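PDB 6N2C: tapirin, which probably binds cellulose, its zinc-containing C-terminal beta-helix domain plausibly serving adhesion of an extremely thermophilic bacterium. Local coordinates for residues K392-I402 against D415-I426; I496-P505 against S520-L531. All blocks are in the same frame, centred on the assembly; numbering follows the deposited sequence.

Interaction 1. Residues K392-I402 against D415-I426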
loop_
_atom_site.group_PDB
_atom_site.type_symbol
_atom_site.label_atom_id
_atom_site.label_comp_id
_atom_site.label_asym_id
_atom_site.label_seq_id
_atom_site.Cartn_x
_atom_site.Cartn_y
_atom_site.Cartn_z
ATOM N N LYS A 392 27.662 5.603 -10.264
ATOM C CA LYS A 392 28.384 5.439 -11.533
ATOM C C LYS A 392 28.324 6.690 -12.396
ATOM O O LYS A 392 29.346 7.124 -12.928
ATOM C CB LYS A 392 27.850 4.231 -12.245
ATOM C CG LYS A 392 28.540 3.911 -13.574
ATOM C CD LYS A 392 28.268 2.492 -14.043
ATOM C CE LYS A 392 26.968 2.390 -14.812
ATOM N NZ LYS A 392 26.640 0.968 -15.127
ATOM N N LYS A 393 27.140 7.223 -12.642
ATOM C CA LYS A 393 26.987 8.397 -13.501
ATOM C C LYS A 393 25.838 9.260 -13.053
ATOM O O LYS A 393 24.814 8.760 -12.596
ATOM C CB LYS A 393 26.760 7.989 -14.984
ATOM C CG LYS A 393 26.629 9.116 -15.997
ATOM C CD LYS A 393 26.394 8.594 -17.413
ATOM C CE LYS A 393 26.574 9.685 -18.440
ATOM N NZ LYS A 393 26.238 9.164 -19.819
ATOM N N ILE A 394 26.020 10.576 -13.162
ATOM C CA ILE A 394 24.917 11.513 -12.967
ATOM C C ILE A 394 24.793 12.300 -14.259
ATOM O O ILE A 394 25.780 12.803 -14.819
ATOM C CB ILE A 394 25.152 12.432 -11.780
ATOM C CG1 ILE A 394 25.372 11.626 -10.492
ATOM C CG2 ILE A 394 24.095 13.521 -11.644
ATOM C CD1 ILE A 394 25.773 12.454 -9.273
ATOM N N VAL A 395 23.560 12.480 -14.680
ATOM C CA VAL A 395 23.192 13.309 -15.809
ATOM C C VAL A 395 22.358 14.419 -15.279
ATOM O O VAL A 395 21.328 14.161 -14.682
ATOM C CB VAL A 395 22.402 12.463 -16.847
ATOM C CG1 VAL A 395 21.891 13.336 -17.979
ATOM C CG2 VAL A 395 23.306 11.399 -17.409
ATOM N N CYS A 396 22.719 15.680 -15.500
ATOM C CA CYS A 396 21.937 16.769 -15.012
ATOM C C CYS A 396 21.637 17.669 -16.249
ATOM O O CYS A 396 22.562 18.276 -16.798
ATOM C CB CYS A 396 22.667 17.578 -13.925
ATOM S SG CYS A 396 21.757 19.021 -13.395
ATOM N N SER A 397 20.367 17.798 -16.666
ATOM C CA SER A 397 20.014 18.639 -17.831
ATOM C C SER A 397 19.772 20.065 -17.493
ATOM O O SER A 397 19.706 20.909 -18.405
ATOM C CB SER A 397 18.754 18.062 -18.448
ATOM O OG SER A 397 17.720 18.071 -17.441
ATOM N N GLY A 398 19.613 20.426 -16.186
ATOM C CA GLY A 398 19.264 21.764 -15.778
ATOM C C GLY A 398 20.446 22.437 -15.121
ATOM O O GLY A 398 21.454 22.637 -15.762
ATOM N N THR A 399 20.361 22.705 -13.814
ATOM C CA THR A 399 21.422 23.424 -13.124
ATOM C C THR A 399 21.865 22.566 -11.935
ATOM O O THR A 399 21.033 21.942 -11.218
ATOM C CB THR A 399 20.807 24.745 -12.650
ATOM O OG1 THR A 399 20.429 25.514 -13.821
ATOM C CG2 THR A 399 21.761 25.520 -11.806
ATOM N N ILE A 400 23.165 22.585 -11.675
ATOM C CA ILE A 400 23.764 21.997 -10.459
ATOM C C ILE A 400 24.051 23.183 -9.537
ATOM O O ILE A 400 24.803 24.135 -9.926
ATOM C CB ILE A 400 25.065 21.286 -10.767
ATOM C CG1 ILE A 400 24.820 20.132 -11.691
ATOM C CG2 ILE A 400 25.759 20.752 -9.512
ATOM C CD1 ILE A 400 25.992 19.285 -12.075
ATOM N N THR A 401 23.461 23.125 -8.328
ATOM C CA THR A 401 23.664 24.121 -7.310
ATOM C C THR A 401 24.500 23.435 -6.197
ATOM O O THR A 401 24.073 22.430 -5.598
ATOM C CB THR A 401 22.325 24.630 -6.820
ATOM O OG1 THR A 401 21.676 25.304 -7.917
ATOM C CG2 THR A 401 22.526 25.647 -5.716
ATOM N N ILE A 402 25.695 23.982 -5.942
ATOM C CA ILE A 402 26.547 23.484 -4.876
ATOM C C ILE A 402 26.751 24.562 -3.799
ATOM O O ILE A 402 26.767 25.774 -4.092
ATOM C CB ILE A 402 27.876 22.958 -5.393
ATOM C CG1 ILE A 402 28.577 23.977 -6.335
ATOM C CG2 ILE A 402 27.662 21.651 -6.140
ATOM C CD1 ILE A 402 30.053 23.672 -6.528
ATOM N N ASP A 415 32.074 7.040 -13.548
ATOM C CA ASP A 415 32.057 7.446 -14.935
ATOM C C ASP A 415 32.157 8.975 -14.985
ATOM O O ASP A 415 33.268 9.525 -15.129
ATOM C CB ASP A 415 30.821 6.924 -15.660
ATOM C CG ASP A 415 30.691 7.406 -17.109
ATOM O OD1 ASP A 415 31.639 7.978 -17.728
ATOM O OD2 ASP A 415 29.589 7.239 -17.713
ATOM N N LYS A 416 31.035 9.690 -14.854
ATOM C CA LYS A 416 31.065 11.127 -14.983
ATOM C C LYS A 416 29.815 11.768 -14.464
ATOM O O LYS A 416 28.783 11.074 -14.277
ATOM C CB LYS A 416 31.280 11.544 -16.466
ATOM C CG LYS A 416 30.112 11.200 -17.438
ATOM C CD LYS A 416 30.339 11.727 -18.840
ATOM C CE LYS A 416 31.470 10.990 -19.547
ATOM N NZ LYS A 416 31.282 9.532 -19.816
ATOM N N ILE A 417 29.905 13.085 -14.249
ATOM C CA ILE A 417 28.748 13.922 -14.035
ATOM C C ILE A 417 28.624 14.695 -15.347
ATOM O O ILE A 417 29.372 15.676 -15.594
ATOM C CB ILE A 417 28.888 14.837 -12.831
ATOM C CG1 ILE A 417 29.085 14.027 -11.533
ATOM C CG2 ILE A 417 27.730 15.847 -12.741
ATOM C CD1 ILE A 417 29.534 14.859 -10.344
ATOM N N GLU A 418 27.652 14.308 -16.179
ATOM C CA GLU A 418 27.423 14.935 -17.462
ATOM C C GLU A 418 26.356 15.971 -17.291
ATOM O O GLU A 418 25.248 15.660 -16.829
ATOM C CB GLU A 418 26.987 13.863 -18.460
ATOM C CG GLU A 418 26.756 14.416 -19.866
ATOM C CD GLU A 418 26.325 13.405 -20.893
ATOM O OE1 GLU A 418 26.061 12.279 -20.482
ATOM O OE2 GLU A 418 26.254 13.766 -22.132
ATOM N N CYS A 419 26.670 17.204 -17.596
ATOM C CA CYS A 419 25.769 18.295 -17.225
ATOM C C CYS A 419 25.765 19.388 -18.304
ATOM O O CYS A 419 26.717 19.534 -19.056
ATOM C CB CYS A 419 26.154 18.795 -15.874
ATOM S SG CYS A 419 27.840 19.513 -15.772
ATOM N N ARG A 420 24.665 20.075 -18.386
ATOM C CA ARG A 420 24.457 21.168 -19.339
ATOM C C ARG A 420 25.516 22.253 -19.143
ATOM O O ARG A 420 26.063 22.783 -20.127
ATOM C CB ARG A 420 23.035 21.678 -19.157
ATOM C CG ARG A 420 22.734 22.969 -19.955
ATOM C CD ARG A 420 21.477 23.646 -19.498
ATOM N NE ARG A 420 21.553 24.252 -18.175
ATOM C CZ ARG A 420 22.040 25.459 -17.873
ATOM N NH1 ARG A 420 22.574 26.306 -18.807
ATOM N NH2 ARG A 420 22.015 25.841 -16.603
ATOM N N SER A 421 25.852 22.557 -17.864
ATOM C CA SER A 421 26.717 23.694 -17.507
ATOM C C SER A 421 27.469 23.279 -16.241
ATOM O O SER A 421 26.859 22.992 -15.186
ATOM C CB SER A 421 25.928 24.941 -17.276
ATOM O OG SER A 421 26.764 26.068 -17.031
ATOM N N ILE A 422 28.765 23.157 -16.373
ATOM C CA ILE A 422 29.619 22.928 -15.205
ATOM C C ILE A 422 29.558 24.155 -14.242
ATOM O O ILE A 422 29.795 25.303 -14.672
ATOM C CB ILE A 422 31.046 22.652 -15.636
ATOM C CG1 ILE A 422 31.103 21.317 -16.421
ATOM C CG2 ILE A 422 31.948 22.437 -14.406
ATOM C CD1 ILE A 422 32.472 21.013 -17.002
ATOM N N PRO A 423 29.207 23.907 -12.958
ATOM C CA PRO A 423 29.029 25.045 -12.016
ATOM C C PRO A 423 30.370 25.555 -11.535
ATOM O O PRO A 423 31.386 24.901 -11.723
ATOM C CB PRO A 423 28.227 24.442 -10.881
ATOM C CG PRO A 423 28.584 22.985 -10.879
ATOM C CD PRO A 423 28.856 22.619 -12.313
ATOM N N GLN A 424 30.355 26.827 -11.102
ATOM C CA GLN A 424 31.576 27.504 -10.690
ATOM C C GLN A 424 31.986 26.963 -9.294
ATOM O O GLN A 424 31.179 26.420 -8.537
ATOM C CB GLN A 424 31.292 29.010 -10.535
ATOM C CG GLN A 424 31.005 29.801 -11.788
ATOM C CD GLN A 424 30.424 31.223 -11.460
ATOM O OE1 GLN A 424 30.642 31.790 -10.372
ATOM N NE2 GLN A 424 29.719 31.796 -12.433
ATOM N N ASN A 425 33.221 27.256 -8.927
ATOM C CA ASN A 425 33.772 27.061 -7.574
ATOM C C ASN A 425 33.695 25.555 -7.088
ATOM O O ASN A 425 33.518 25.285 -5.895
ATOM C CB ASN A 425 33.054 27.939 -6.577
ATOM C CG ASN A 425 33.145 29.427 -6.918
ATOM O OD1 ASN A 425 34.123 29.869 -7.486
ATOM N ND2 ASN A 425 32.057 30.141 -6.670
ATOM N N ILE A 426 33.825 24.637 -8.023
ATOM C CA ILE A 426 33.880 23.170 -7.675
ATOM C C ILE A 426 35.247 22.917 -6.970
ATOM O O ILE A 426 36.259 23.402 -7.438
ATOM C CB ILE A 426 33.812 22.314 -8.882
ATOM C CG1 ILE A 426 32.422 22.509 -9.561
ATOM C CG2 ILE A 426 33.965 20.831 -8.486
ATOM C CD1 ILE A 426 32.331 21.968 -10.980
HETATM O O HOH W 1 28.687 7.547 -20.066
HETATM O O HOH W 2 24.009 21.685 -15.529
HETATM O O HOH W 3 24.897 24.065 -13.614
#

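Interaction 2. Residues I496-P505 against S520-L531. With ZN (zinc ion), chain C; EDO (1,2-ethanediol), chain D.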
loop_
_atom_site.group_PDB
_atom_site.type_symbol
_atom_site.label_atom_id
_atom_site.label_comp_id
_atom_site.label_asym_id
_atom_site.label_seq_id
_atom_site.Cartn_x
_atom_site.Cartn_y
_atom_site.Cartn_z
ATOM N N ILE A 496 -28.328 -8.481 14.190
ATOM C CA ILE A 496 -26.888 -8.692 14.097
ATOM C C ILE A 496 -26.312 -9.208 15.403
ATOM O O ILE A 496 -25.511 -10.170 15.385
ATOM C CB ILE A 496 -26.190 -7.417 13.578
ATOM C CG1 ILE A 496 -26.617 -7.175 12.110
ATOM C CG2 ILE A 496 -24.676 -7.534 13.609
ATOM C CD1 ILE A 496 -26.719 -5.720 11.788
ATOM N N ASN A 497 -26.724 -8.653 16.551
ATOM C CA ASN A 497 -26.319 -9.329 17.821
ATOM C C ASN A 497 -26.864 -10.800 17.904
ATOM O O ASN A 497 -26.216 -11.723 18.409
ATOM C CB ASN A 497 -26.758 -8.539 19.056
ATOM C CG ASN A 497 -25.765 -7.413 19.370
ATOM O OD1 ASN A 497 -24.535 -7.607 19.376
ATOM N ND2 ASN A 497 -26.291 -6.228 19.603
ATOM N N GLU A 498 -28.044 -10.960 17.379
ATOM C CA GLU A 498 -28.717 -12.254 17.391
ATOM C C GLU A 498 -27.926 -13.327 16.600
ATOM O O GLU A 498 -27.769 -14.442 17.084
ATOM C CB GLU A 498 -30.105 -12.075 16.791
ATOM C CG GLU A 498 -31.021 -13.261 16.974
ATOM C CD GLU A 498 -32.346 -13.132 16.214
ATOM O OE1 GLU A 498 -33.226 -13.991 16.502
ATOM O OE2 GLU A 498 -32.503 -12.215 15.344
ATOM N N ILE A 499 -27.417 -12.967 15.414
ATOM C CA ILE A 499 -26.606 -13.943 14.669
ATOM C C ILE A 499 -25.298 -14.201 15.314
ATOM O O ILE A 499 -24.798 -15.364 15.399
ATOM C CB ILE A 499 -26.523 -13.598 13.162
ATOM C CG1 ILE A 499 -25.903 -14.769 12.394
ATOM C CG2 ILE A 499 -25.776 -12.321 12.883
ATOM C CD1 ILE A 499 -26.084 -14.704 10.895
ATOM N N PHE A 500 -24.639 -13.153 15.839
ATOM C CA PHE A 500 -23.399 -13.425 16.503
ATOM C C PHE A 500 -23.543 -14.308 17.742
ATOM O O PHE A 500 -22.632 -15.098 18.054
ATOM C CB PHE A 500 -22.605 -12.130 16.869
ATOM C CG PHE A 500 -21.967 -11.470 15.683
ATOM C CD1 PHE A 500 -20.955 -12.108 15.038
ATOM C CD2 PHE A 500 -22.339 -10.233 15.229
ATOM C CE1 PHE A 500 -20.347 -11.529 13.933
ATOM C CE2 PHE A 500 -21.698 -9.654 14.119
ATOM C CZ PHE A 500 -20.723 -10.358 13.456
ATOM N N ASN A 501 -24.645 -14.183 18.438
ATOM C CA ASN A 501 -24.863 -15.063 19.598
ATOM C C ASN A 501 -25.117 -16.549 19.218
ATOM O O ASN A 501 -25.156 -17.394 20.093
ATOM C CB ASN A 501 -25.962 -14.491 20.484
ATOM C CG ASN A 501 -25.437 -13.421 21.420
ATOM O OD1 ASN A 501 -25.886 -12.284 21.394
ATOM N ND2 ASN A 501 -24.470 -13.780 22.252
ATOM N N LYS A 502 -25.260 -16.858 17.928
ATOM C CA LYS A 502 -25.250 -18.261 17.460
ATOM C C LYS A 502 -23.873 -18.866 17.496
ATOM O O LYS A 502 -23.734 -20.087 17.308
ATOM C CB LYS A 502 -25.815 -18.405 16.031
ATOM C CG LYS A 502 -27.243 -17.973 15.813
ATOM C CD LYS A 502 -28.261 -18.736 16.620
ATOM C CE LYS A 502 -29.611 -18.035 16.507
ATOM N NZ LYS A 502 -30.048 -17.882 15.087
ATOM N N ASN A 503 -22.844 -18.047 17.773
ATOM C CA ASN A 503 -21.516 -18.543 18.049
ATOM C C ASN A 503 -20.953 -18.389 19.439
ATOM O O ASN A 503 -20.418 -17.324 19.751
ATOM C CB ASN A 503 -20.594 -17.826 17.070
ATOM C CG ASN A 503 -19.873 -18.781 16.235
ATOM O OD1 ASN A 503 -20.105 -19.982 16.308
ATOM N ND2 ASN A 503 -19.056 -18.280 15.419
ATOM N N LYS A 504 -21.032 -19.437 20.264
ATOM C CA LYS A 504 -20.469 -19.422 21.630
ATOM C C LYS A 504 -18.923 -19.413 21.577
ATOM O O LYS A 504 -18.336 -20.349 21.048
ATOM C CB LYS A 504 -20.976 -20.609 22.471
ATOM N N PRO A 505 -18.266 -18.339 22.101
ATOM C CA PRO A 505 -16.787 -18.249 22.076
ATOM C C PRO A 505 -16.109 -19.169 23.059
ATOM O O PRO A 505 -14.927 -19.454 22.932
ATOM C CB PRO A 505 -16.511 -16.782 22.438
ATOM C CG PRO A 505 -17.678 -16.358 23.235
ATOM C CD PRO A 505 -18.862 -17.109 22.676
ATOM N N SER A 520 -27.140 -1.809 7.158
ATOM C CA SER A 520 -26.630 -1.167 8.375
ATOM C C SER A 520 -25.104 -1.260 8.401
ATOM O O SER A 520 -24.488 -1.785 7.455
ATOM C CB SER A 520 -27.235 -1.801 9.680
ATOM O OG SER A 520 -26.788 -3.147 9.937
ATOM N N GLY A 521 -24.518 -0.763 9.481
ATOM C CA GLY A 521 -23.178 -1.207 9.842
ATOM C C GLY A 521 -23.214 -2.533 10.571
ATOM O O GLY A 521 -24.281 -3.112 10.736
ATOM N N ILE A 522 -22.070 -3.006 10.938
ATOM C CA ILE A 522 -21.858 -4.214 11.722
ATOM C C ILE A 522 -20.956 -3.922 12.859
ATOM O O ILE A 522 -19.811 -3.597 12.657
ATOM C CB ILE A 522 -21.281 -5.415 10.928
ATOM C CG1 ILE A 522 -22.201 -5.809 9.789
ATOM C CG2 ILE A 522 -21.091 -6.595 11.853
ATOM C CD1 ILE A 522 -21.627 -6.754 8.735
ATOM N N ASN A 523 -21.478 -4.035 14.103
ATOM C CA ASN A 523 -20.626 -3.927 15.276
ATOM C C ASN A 523 -20.462 -5.263 15.833
ATOM O O ASN A 523 -21.440 -5.843 16.344
ATOM C CB ASN A 523 -21.331 -3.010 16.305
ATOM C CG ASN A 523 -21.525 -1.609 15.784
ATOM O OD1 ASN A 523 -20.653 -1.075 15.048
ATOM N ND2 ASN A 523 -22.700 -0.996 16.099
ATOM N N VAL A 524 -19.262 -5.788 15.758
ATOM C CA VAL A 524 -18.976 -7.138 16.185
ATOM C C VAL A 524 -18.775 -7.171 17.708
ATOM O O VAL A 524 -17.984 -6.403 18.276
ATOM C CB VAL A 524 -17.761 -7.696 15.533
ATOM C CG1 VAL A 524 -17.566 -9.167 15.906
ATOM C CG2 VAL A 524 -17.890 -7.607 14.005
ATOM N N PRO A 525 -19.547 -8.020 18.406
ATOM C CA PRO A 525 -19.434 -8.009 19.869
ATOM C C PRO A 525 -18.066 -8.313 20.364
ATOM O O PRO A 525 -17.349 -9.127 19.768
ATOM C CB PRO A 525 -20.395 -9.129 20.309
ATOM C CG PRO A 525 -21.387 -9.174 19.274
ATOM C CD PRO A 525 -20.714 -8.796 17.965
ATOM N N PRO A 526 -17.684 -7.720 21.519
ATOM C CA PRO A 526 -16.343 -8.025 22.052
ATOM C C PRO A 526 -16.029 -9.414 22.541
ATOM O O PRO A 526 -14.864 -9.755 22.668
ATOM C CB PRO A 526 -16.218 -7.063 23.231
ATOM C CG PRO A 526 -17.591 -6.843 23.666
ATOM C CD PRO A 526 -18.475 -6.874 22.437
ATOM N N ASP A 527 -17.041 -10.246 22.777
ATOM C CA ASP A 527 -16.718 -11.608 23.217
ATOM C C ASP A 527 -16.398 -12.569 22.065
ATOM O O ASP A 527 -15.939 -13.684 22.308
ATOM C CB ASP A 527 -17.855 -12.183 24.089
ATOM C CG ASP A 527 -19.206 -12.246 23.396
ATOM O OD1 ASP A 527 -19.502 -11.577 22.348
ATOM O OD2 ASP A 527 -20.061 -13.003 23.919
ATOM N N GLN A 528 -16.616 -12.152 20.815
ATOM C CA GLN A 528 -16.203 -13.034 19.659
ATOM C C GLN A 528 -14.706 -13.185 19.552
ATOM O O GLN A 528 -13.944 -12.175 19.648
ATOM C CB GLN A 528 -16.774 -12.434 18.341
ATOM C CG GLN A 528 -18.302 -12.393 18.294
ATOM C CD GLN A 528 -18.886 -13.781 18.170
ATOM O OE1 GLN A 528 -18.369 -14.567 17.360
ATOM N NE2 GLN A 528 -19.888 -14.144 19.033
ATOM N N ASN A 529 -14.228 -14.420 19.409
ATOM C CA ASN A 529 -12.839 -14.668 19.205
ATOM C C ASN A 529 -12.479 -15.455 17.945
ATOM O O ASN A 529 -11.310 -15.556 17.607
ATOM C CB ASN A 529 -12.262 -15.338 20.422
ATOM C CG ASN A 529 -12.808 -16.746 20.639
ATOM O OD1 ASN A 529 -13.474 -17.337 19.798
ATOM N ND2 ASN A 529 -12.550 -17.267 21.806
ATOM N N HIS A 530 -13.475 -16.031 17.251
ATOM C CA HIS A 530 -13.179 -16.773 16.046
ATOM C C HIS A 530 -14.389 -16.648 15.135
ATOM O O HIS A 530 -15.479 -17.088 15.479
ATOM C CB HIS A 530 -12.935 -18.261 16.384
ATOM C CG HIS A 530 -12.623 -19.131 15.181
ATOM N ND1 HIS A 530 -12.864 -20.491 15.162
ATOM C CD2 HIS A 530 -12.116 -18.830 13.969
ATOM C CE1 HIS A 530 -12.532 -20.967 13.967
ATOM N NE2 HIS A 530 -12.058 -19.972 13.224
ATOM N N LEU A 531 -14.173 -16.069 13.971
ATOM C CA LEU A 531 -15.231 -15.930 12.969
ATOM C C LEU A 531 -14.768 -16.407 11.605
ATOM O O LEU A 531 -13.809 -15.844 11.021
ATOM C CB LEU A 531 -15.689 -14.461 12.869
ATOM C CG LEU A 531 -16.585 -13.929 13.965
ATOM C CD1 LEU A 531 -16.587 -12.392 13.968
ATOM C CD2 LEU A 531 -18.009 -14.448 13.743
HETATM ZN ZN ZN C . -11.532 -19.974 11.371
HETATM C C1 EDO D . -24.736 -2.575 14.168
HETATM O O1 EDO D . -24.378 -3.908 14.435
HETATM C C2 EDO D . -26.106 -2.511 13.474
HETATM O O2 EDO D . -27.168 -3.111 14.239
HETATM O O HOH W 4 -13.742 -19.928 19.770
HETATM O O HOH W 5 -12.667 -20.561 22.752
#

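Interaction 1. Residues K392-I402 against D415-I426
The carbonyl oxygen of Gly-398 is gripped by the guanidinium group of Arg-420 and by a water. Arg-420 NE donates to Gly-398 O at 2.9 Å, standing above the carbonyl plane, while Arg-420 NH2 adds a weak bond to the same oxygen and a second bond, of 3.2 Å, to Thr-399 OG1. Extended through chi1 and chi2, the chain bends at chi3 (70°), which brings the guanidinium alongside Gly-398 and Thr-399; arginine, with several N-H groups round one flat head, can serve two neighbouring acceptors at once. The water on Gly-398 O also accepts from Ser-421 N, and another joins Ile-400 N to Ser-421 O, so solvent fills in where the backbones separate after the strands.

Those strands, 393-396 and 416-419, are equivalent strands on successive coils of a right-handed parallel beta-helix. Their backbones alternate bonds in the parallel manner, among them Glu-418 N to Ile-394 O at 2.8 Å and Cys-396 N to Glu-418 O at 2.9 Å. Ile-394 stacks over Ile-417 and Cys-396 over Cys-419, like upon like, filling the interior with compact apolar groups. From the next face of the coil Ile-400 slants across, its CD1 lying 3.8 Å from Cys-419 CB and nearly as close to Ile-417 CG2; its other branch, CG2, rests on Pro-423 CG. Phe-434 of the following coil covers Ile-400 and Ile-417.

The other face carries charge around Val-395. Lys-393 runs fully extended beside Asp-415, and its NZ reaches Glu-418 OE1 in a weak salt bridge of 3.2 Å, while Asn-437 holds the other carboxylate oxygen. Lys-416 instead curls at chi3 and chi4 to bring NZ within 2.6 Å of Asp-415 OD1. A water accepts from Lys-393 NZ, and weakly from Lys-416 NZ, and donates to Asp-415 OD2.

Interaction 2. Residues I496-P505 against S520-L531
The phenyl ring of Phe-500 has Val-524 CG1 over one face, 4.1 Å above its plane and displaced toward the rim. Its edge meets two methyls in the ring plane, Leu-531 CD2, in the conformer described, at 3.7 Å from CE1 and Ile-522 CG2 at 3.9 Å from CE2. Pro-525 comes in obliquely, its CD 3.5 Å from Phe-500 CD2. The amide of Gln-528 also lies oblique to the ring, the two planes 44° apart. With chi1 at -74°, CG stands opposite the carbonyl carbon and the ring leaves the helix toward the strand, a broad apolar plug among branched side chains.

One turn earlier, Ile-496 CG2 touches Ile-522 CG2, the two side chains crossing at about a right angle. Nearby, Ser-520 OG is turned to Gly-521 O and Thr-518. Helix 494-500 thus lies against the end of the right-handed parallel beta-helix, where 522-524 and 530-532 are the outermost strands of two of its faces; Ile-499, on another side of the helix, packs on strands 483-488 and 513-518. An ethanediol, probably from the crystallisation liquor, accepts a hydrogen bond from Asn-523 N beside Ile-496.

Beyond the helix the chain passes through a type I turn, Phe-500 to Asn-503, and Gln-528, the last residue of a second type I turn from Pro-525, reaches across to it. A buried residue bent at chi2 (-70°), Gln-528 brings NE2 to Asn-503 O in a weak bond of 3.3 Å, with Phe-500 O also close by. The Asn-503 side chain has its own partner in Val-512 N. Pro-505 lays its ring against Asp-527 O, and its carbonyl takes a weak bond from Asn-529 ND2. Next along the chain, His-530 NE2 coordinates the zinc ion at 1.9 Å, together with Asp-532 and Glu-551.

Interactions 1 and 2 lie on opposite sides of the chain's centre, about 64 Å apart between their centres, toward the two ends of the same beta-helix. Each combines buried and exposed residues, but by different means. Interaction 1 joins successive coils: backbone hydrogen bonds carry it, stacked aliphatic and cysteine side chains fill the interior, and mostly charged side chains lie on the outer face. Interaction 2 brings a helix and the chain following it onto end strands, so apolar packing round an aromatic ring does most of the work and its cross-segment hydrogen bonds are weak. Segment 520-531 supplies one zinc ligand, whereas interaction 1 lies away from the metal site.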